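Local coordinates for replication initiation and membrane attachment protein (Geobacillus stearothermophilus 10, PDB 5WTN) that probably acts in the initiation and restart of DNA replication as a tetrameric primosomal protein, working with partner proteins of the replication machinery and linking it to the membrane, at residues D26-T31 against S141-R146; K249-V254 against Y259-D264. All blocks are in the same frame, centred on the assembly; numbering follows the deposited sequence.

The two contacts lie in separate parts of the chain, with centres 45 Å apart and nearest atoms about 28 Å apart, on opposite sides of the chain's centre. Contact 1 closes before contact 2 opens, so they follow in series and share no helix. The first joins an early helix, 24-38, to the end of a later one, 134-143, in the N-terminal part; 109 residues separate the two segments. The second is local: four residues separate helix 244-254 from the segment leading into helix 263-278. This placement is consistent with two separate modules, the first also reaching other subunits of the four-chain assembly through the surroundings of contact 1.

Contact 1. Residues D26-T31 against S141-R146; sequences DRKVLT and SNFFAR
The end of helix 134-143 meets the flank of helix 24-38, with Phe143 and Phe144 turned to Lys28 and Val29. The closest side-chain approach is Val29 CG2 to Phe144 CE1, 3.7 Å, and it is oblique to the ring. Phe144 CZ reaches as far as the helix backbone, lying 4.0 Å from both Val29 N and Val29 CA and 4.1 Å from Lys28 C, which sits at the ring edge near its plane. The adjacent rings within 141-146 make a T-shaped (edge-to-face) arrangement: Phe143 CD2 stands 3.7 Å above the plane of the Phe144 ring, over the centre. The trans chi1 of Phe143 (-179°) swings its ring out towards helix 24-38 and brings CZ to 4.3 Å from Lys28 CD, which lies at the ring edge.

Helix 24-38 belongs to the N-terminal domain, whose helices and small mixed sheet are consistent with the winged-helix fold expected of DnaB and DnaD relatives. Pro115 of helix 115-119 touches both Val29 and Phe144. Past the Phe143 edge, the extended Lys28 chain takes NZ to a salt bridge with Glu54 of the second subunit, and Leu55 of that subunit packs on Phe143. Within helix 24-38, Arg27 O accepts both Thr31 OG1, at 2.6 Å, and Thr31 N, at 3.1 Å; the hydroxyl lies nearly in line with the carbonyl bond, at a C=O...OG1 angle of 163°.

Contact 2. Residues K249-V254 against Y259-D264; sequences KLVLGV and YHIDID
Val254, which packs on Ile261, donates its amide N to Leu250 O at 3.3 Å, and the same oxygen accepts a second, weak bond from Gly253 N. Across the gap the contact is apolar. Ile261 supplies both branches of its side chain: CD1 comes within 3.6 Å of Val251 CG1, and CG2 lies 4.2 Å from Val254 CG2. The division follows from the torsions. In Ile261, CG1 is anti to the carbonyl carbon (chi1 -58°) and continues outward to CD1 at chi2 172°, which gives the longer arm to Val251, while the short CG2 branch serves Val254. The Val251 and Ile261 side chains cross at about a right angle; those of Val254 and Ile261 meet at a slant. The backbones stay close as well, with Val254 CA 6.5 Å from Ile261 CA, where the end of helix 244-254 lies near the loop leading into helix 263-278.

Asp262 then caps the following helix. It occupies the N-cap position, and its OD1 accepts a weak bond from Asp264 N at 3.5 Å, with an N-H...O angle of 135°; OD2 has a further weak partner in Ala265 N. The valines of helix 244-254 continue onto helix 263-278, Val251 touching Leu266 and Val254 touching Ala265, while Ile261 also rests on Val229 and so bridges helices 244-254 and 227-240, just ahead of helix 263-278.

Contact 1. Residues D26-T31 against S141-R146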
# COMPACT_ATOMS: atom_id res chain seq x y z
N ASP A 26 0.58 -6.66 -6.45
CA ASP A 26 1.52 -6.79 -7.56
C ASP A 26 2.94 -7.06 -7.08
O ASP A 26 3.66 -7.86 -7.66
CB ASP A 26 1.54 -5.52 -8.40
CG ASP A 26 0.19 -5.17 -8.97
OD1 ASP A 26 -0.51 -6.07 -9.48
OD2 ASP A 26 -0.17 -3.97 -8.91
N ARG A 27 3.34 -6.40 -6.00
CA ARG A 27 4.71 -6.53 -5.52
C ARG A 27 5.03 -7.94 -5.05
O ARG A 27 6.17 -8.39 -5.13
CB ARG A 27 5.01 -5.55 -4.39
CG ARG A 27 6.48 -5.43 -4.07
CD ARG A 27 6.68 -5.05 -2.63
NE ARG A 27 6.39 -6.19 -1.79
CZ ARG A 27 5.71 -6.13 -0.65
NH1 ARG A 27 5.24 -4.97 -0.21
NH2 ARG A 27 5.50 -7.25 0.03
N LYS A 28 4.01 -8.63 -4.54
CA LYS A 28 4.19 -9.99 -4.05
C LYS A 28 4.21 -10.95 -5.23
O LYS A 28 5.02 -11.88 -5.28
CB LYS A 28 3.06 -10.37 -3.09
CG LYS A 28 2.83 -9.35 -1.98
CD LYS A 28 2.06 -9.96 -0.82
CE LYS A 28 1.34 -8.90 -0.01
NZ LYS A 28 0.56 -9.48 1.11
N VAL A 29 3.31 -10.72 -6.19
CA VAL A 29 3.25 -11.51 -7.40
C VAL A 29 4.58 -11.40 -8.13
O VAL A 29 5.09 -12.38 -8.68
CB VAL A 29 2.12 -11.04 -8.33
CG1 VAL A 29 2.22 -11.74 -9.68
CG2 VAL A 29 0.76 -11.30 -7.69
N LEU A 30 5.14 -10.20 -8.13
CA LEU A 30 6.45 -9.97 -8.71
C LEU A 30 7.53 -10.73 -7.99
O LEU A 30 8.38 -11.35 -8.60
CB LEU A 30 6.78 -8.49 -8.68
CG LEU A 30 6.11 -7.71 -9.80
CD1 LEU A 30 6.08 -6.25 -9.39
CD2 LEU A 30 6.81 -7.91 -11.13
N THR A 31 7.49 -10.69 -6.67
CA THR A 31 8.55 -11.32 -5.92
C THR A 31 8.42 -12.82 -5.89
O THR A 31 9.44 -13.51 -5.90
CB THR A 31 8.60 -10.79 -4.51
OG1 THR A 31 8.50 -9.37 -4.54
CG2 THR A 31 9.90 -11.21 -3.85
N SER A 141 0.51 -21.31 -4.70
CA SER A 141 -0.89 -21.39 -5.10
C SER A 141 -1.83 -21.10 -3.93
O SER A 141 -2.75 -20.30 -4.05
CB SER A 141 -1.21 -22.76 -5.69
OG SER A 141 -2.25 -22.68 -6.65
N ASN A 142 -1.58 -21.74 -2.79
CA ASN A 142 -2.43 -21.55 -1.62
C ASN A 142 -2.38 -20.13 -1.11
O ASN A 142 -3.41 -19.53 -0.83
CB ASN A 142 -2.05 -22.51 -0.49
CG ASN A 142 -2.48 -23.94 -0.78
OD1 ASN A 142 -3.45 -24.18 -1.51
ND2 ASN A 142 -1.75 -24.91 -0.21
N PHE A 143 -1.16 -19.59 -0.99
CA PHE A 143 -0.94 -18.23 -0.54
C PHE A 143 -1.76 -17.23 -1.35
O PHE A 143 -2.26 -16.24 -0.81
CB PHE A 143 0.54 -17.91 -0.67
CG PHE A 143 0.91 -16.54 -0.22
CD1 PHE A 143 1.27 -16.31 1.09
CD2 PHE A 143 0.91 -15.46 -1.11
CE1 PHE A 143 1.62 -15.03 1.52
CE2 PHE A 143 1.25 -14.18 -0.68
CZ PHE A 143 1.61 -13.97 0.64
N PHE A 144 -1.90 -17.49 -2.64
CA PHE A 144 -2.67 -16.62 -3.53
C PHE A 144 -4.13 -17.04 -3.69
O PHE A 144 -4.84 -16.57 -4.58
CB PHE A 144 -1.97 -16.44 -4.88
CG PHE A 144 -0.73 -15.61 -4.82
CD1 PHE A 144 -0.80 -14.22 -4.73
CD2 PHE A 144 0.53 -16.20 -4.85
CE1 PHE A 144 0.36 -13.43 -4.68
CE2 PHE A 144 1.69 -15.42 -4.79
CZ PHE A 144 1.61 -14.03 -4.71
N ALA A 145 -4.57 -17.99 -2.88
CA ALA A 145 -5.94 -18.47 -2.97
C ALA A 145 -6.76 -18.09 -1.74
O ALA A 145 -6.23 -17.83 -0.66
CB ALA A 145 -5.98 -19.97 -3.20
N ARG A 146 -8.08 -18.09 -1.92
CA ARG A 146 -9.02 -17.85 -0.83
C ARG A 146 -10.16 -18.87 -0.92
O ARG A 146 -10.61 -19.21 -2.01
CB ARG A 146 -9.58 -16.43 -0.90
CG ARG A 146 -8.51 -15.35 -0.89
CD ARG A 146 -7.92 -15.16 0.49
NE ARG A 146 -6.91 -14.11 0.52
CZ ARG A 146 -7.17 -12.81 0.44
NH1 ARG A 146 -8.42 -12.39 0.33
NH2 ARG A 146 -6.18 -11.93 0.47

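Contact 2. Residues K249-V254 against Y259-D264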
# COMPACT_ATOMS: atom_id res chain seq x y z
N LYS A 249 -37.67 5.96 -30.63
CA LYS A 249 -37.17 7.01 -31.51
C LYS A 249 -35.65 7.09 -31.46
O LYS A 249 -34.99 6.96 -32.49
CB LYS A 249 -37.79 8.38 -31.19
CG LYS A 249 -39.04 8.71 -32.01
CD LYS A 249 -39.29 10.23 -32.06
CE LYS A 249 -39.19 10.87 -30.66
NZ LYS A 249 -39.54 12.33 -30.57
N LEU A 250 -35.11 7.27 -30.26
CA LEU A 250 -33.67 7.38 -30.06
C LEU A 250 -32.92 6.23 -30.72
O LEU A 250 -31.90 6.43 -31.38
CB LEU A 250 -33.35 7.40 -28.57
CG LEU A 250 -34.04 8.50 -27.77
CD1 LEU A 250 -33.59 8.43 -26.31
CD2 LEU A 250 -33.75 9.87 -28.38
N VAL A 251 -33.43 5.02 -30.55
CA VAL A 251 -32.76 3.87 -31.12
C VAL A 251 -32.82 4.01 -32.64
O VAL A 251 -31.80 3.93 -33.32
CB VAL A 251 -33.36 2.54 -30.61
CG1 VAL A 251 -32.91 1.37 -31.46
CG2 VAL A 251 -32.94 2.34 -29.17
N LEU A 252 -34.01 4.27 -33.15
CA LEU A 252 -34.22 4.43 -34.58
C LEU A 252 -33.41 5.60 -35.20
O LEU A 252 -33.18 5.62 -36.40
CB LEU A 252 -35.71 4.60 -34.88
CG LEU A 252 -36.58 3.35 -34.72
CD1 LEU A 252 -38.05 3.65 -34.96
CD2 LEU A 252 -36.12 2.25 -35.66
N GLY A 253 -32.98 6.55 -34.40
CA GLY A 253 -32.23 7.66 -34.94
C GLY A 253 -30.76 7.33 -35.10
O GLY A 253 -30.08 7.89 -35.96
N VAL A 254 -30.26 6.46 -34.23
CA VAL A 254 -28.85 6.09 -34.24
C VAL A 254 -28.51 4.73 -34.89
O VAL A 254 -27.36 4.30 -34.87
CB VAL A 254 -28.28 6.19 -32.84
CG1 VAL A 254 -28.67 7.53 -32.26
CG2 VAL A 254 -28.82 5.08 -31.97
N TYR A 259 -28.24 -2.59 -39.04
CA TYR A 259 -28.99 -2.85 -37.82
C TYR A 259 -28.16 -2.78 -36.53
O TYR A 259 -28.66 -3.07 -35.44
CB TYR A 259 -29.86 -4.10 -37.95
CG TYR A 259 -31.04 -3.85 -38.86
CD1 TYR A 259 -31.10 -4.39 -40.14
CD2 TYR A 259 -32.09 -3.03 -38.45
CE1 TYR A 259 -32.19 -4.14 -40.98
CE2 TYR A 259 -33.18 -2.78 -39.28
CZ TYR A 259 -33.23 -3.33 -40.54
OH TYR A 259 -34.31 -3.06 -41.35
N HIS A 260 -26.88 -2.44 -36.66
CA HIS A 260 -26.03 -2.19 -35.50
C HIS A 260 -26.43 -0.92 -34.76
O HIS A 260 -26.71 0.11 -35.37
CB HIS A 260 -24.58 -2.07 -35.95
CG HIS A 260 -23.62 -1.78 -34.84
ND1 HIS A 260 -23.04 -0.54 -34.65
CD2 HIS A 260 -23.13 -2.58 -33.86
CE1 HIS A 260 -22.23 -0.59 -33.61
NE2 HIS A 260 -22.27 -1.81 -33.11
N ILE A 261 -26.45 -0.98 -33.44
CA ILE A 261 -26.71 0.21 -32.63
C ILE A 261 -25.45 0.67 -31.91
O ILE A 261 -24.85 -0.09 -31.14
CB ILE A 261 -27.81 -0.07 -31.59
CG1 ILE A 261 -29.08 -0.51 -32.31
CG2 ILE A 261 -28.08 1.17 -30.75
CD1 ILE A 261 -30.15 -0.97 -31.37
N ASP A 262 -25.04 1.91 -32.14
CA ASP A 262 -23.85 2.41 -31.47
C ASP A 262 -24.26 3.02 -30.14
O ASP A 262 -25.01 4.00 -30.10
CB ASP A 262 -23.13 3.45 -32.32
CG ASP A 262 -21.93 4.03 -31.61
OD1 ASP A 262 -21.30 3.29 -30.82
OD2 ASP A 262 -21.62 5.22 -31.85
N ILE A 263 -23.77 2.43 -29.06
CA ILE A 263 -24.18 2.81 -27.73
C ILE A 263 -23.71 4.22 -27.39
O ILE A 263 -24.43 4.97 -26.73
CB ILE A 263 -23.68 1.80 -26.70
CG1 ILE A 263 -24.34 0.44 -26.95
CG2 ILE A 263 -23.96 2.28 -25.30
CD1 ILE A 263 -23.94 -0.63 -25.96
N ASP A 264 -22.51 4.57 -27.85
CA ASP A 264 -22.00 5.93 -27.72
C ASP A 264 -23.00 6.94 -28.30
O ASP A 264 -23.35 7.91 -27.64
CB ASP A 264 -20.63 6.06 -28.40
CG ASP A 264 -19.46 5.88 -27.41
OD1 ASP A 264 -19.62 5.21 -26.36
OD2 ASP A 264 -18.37 6.43 -27.70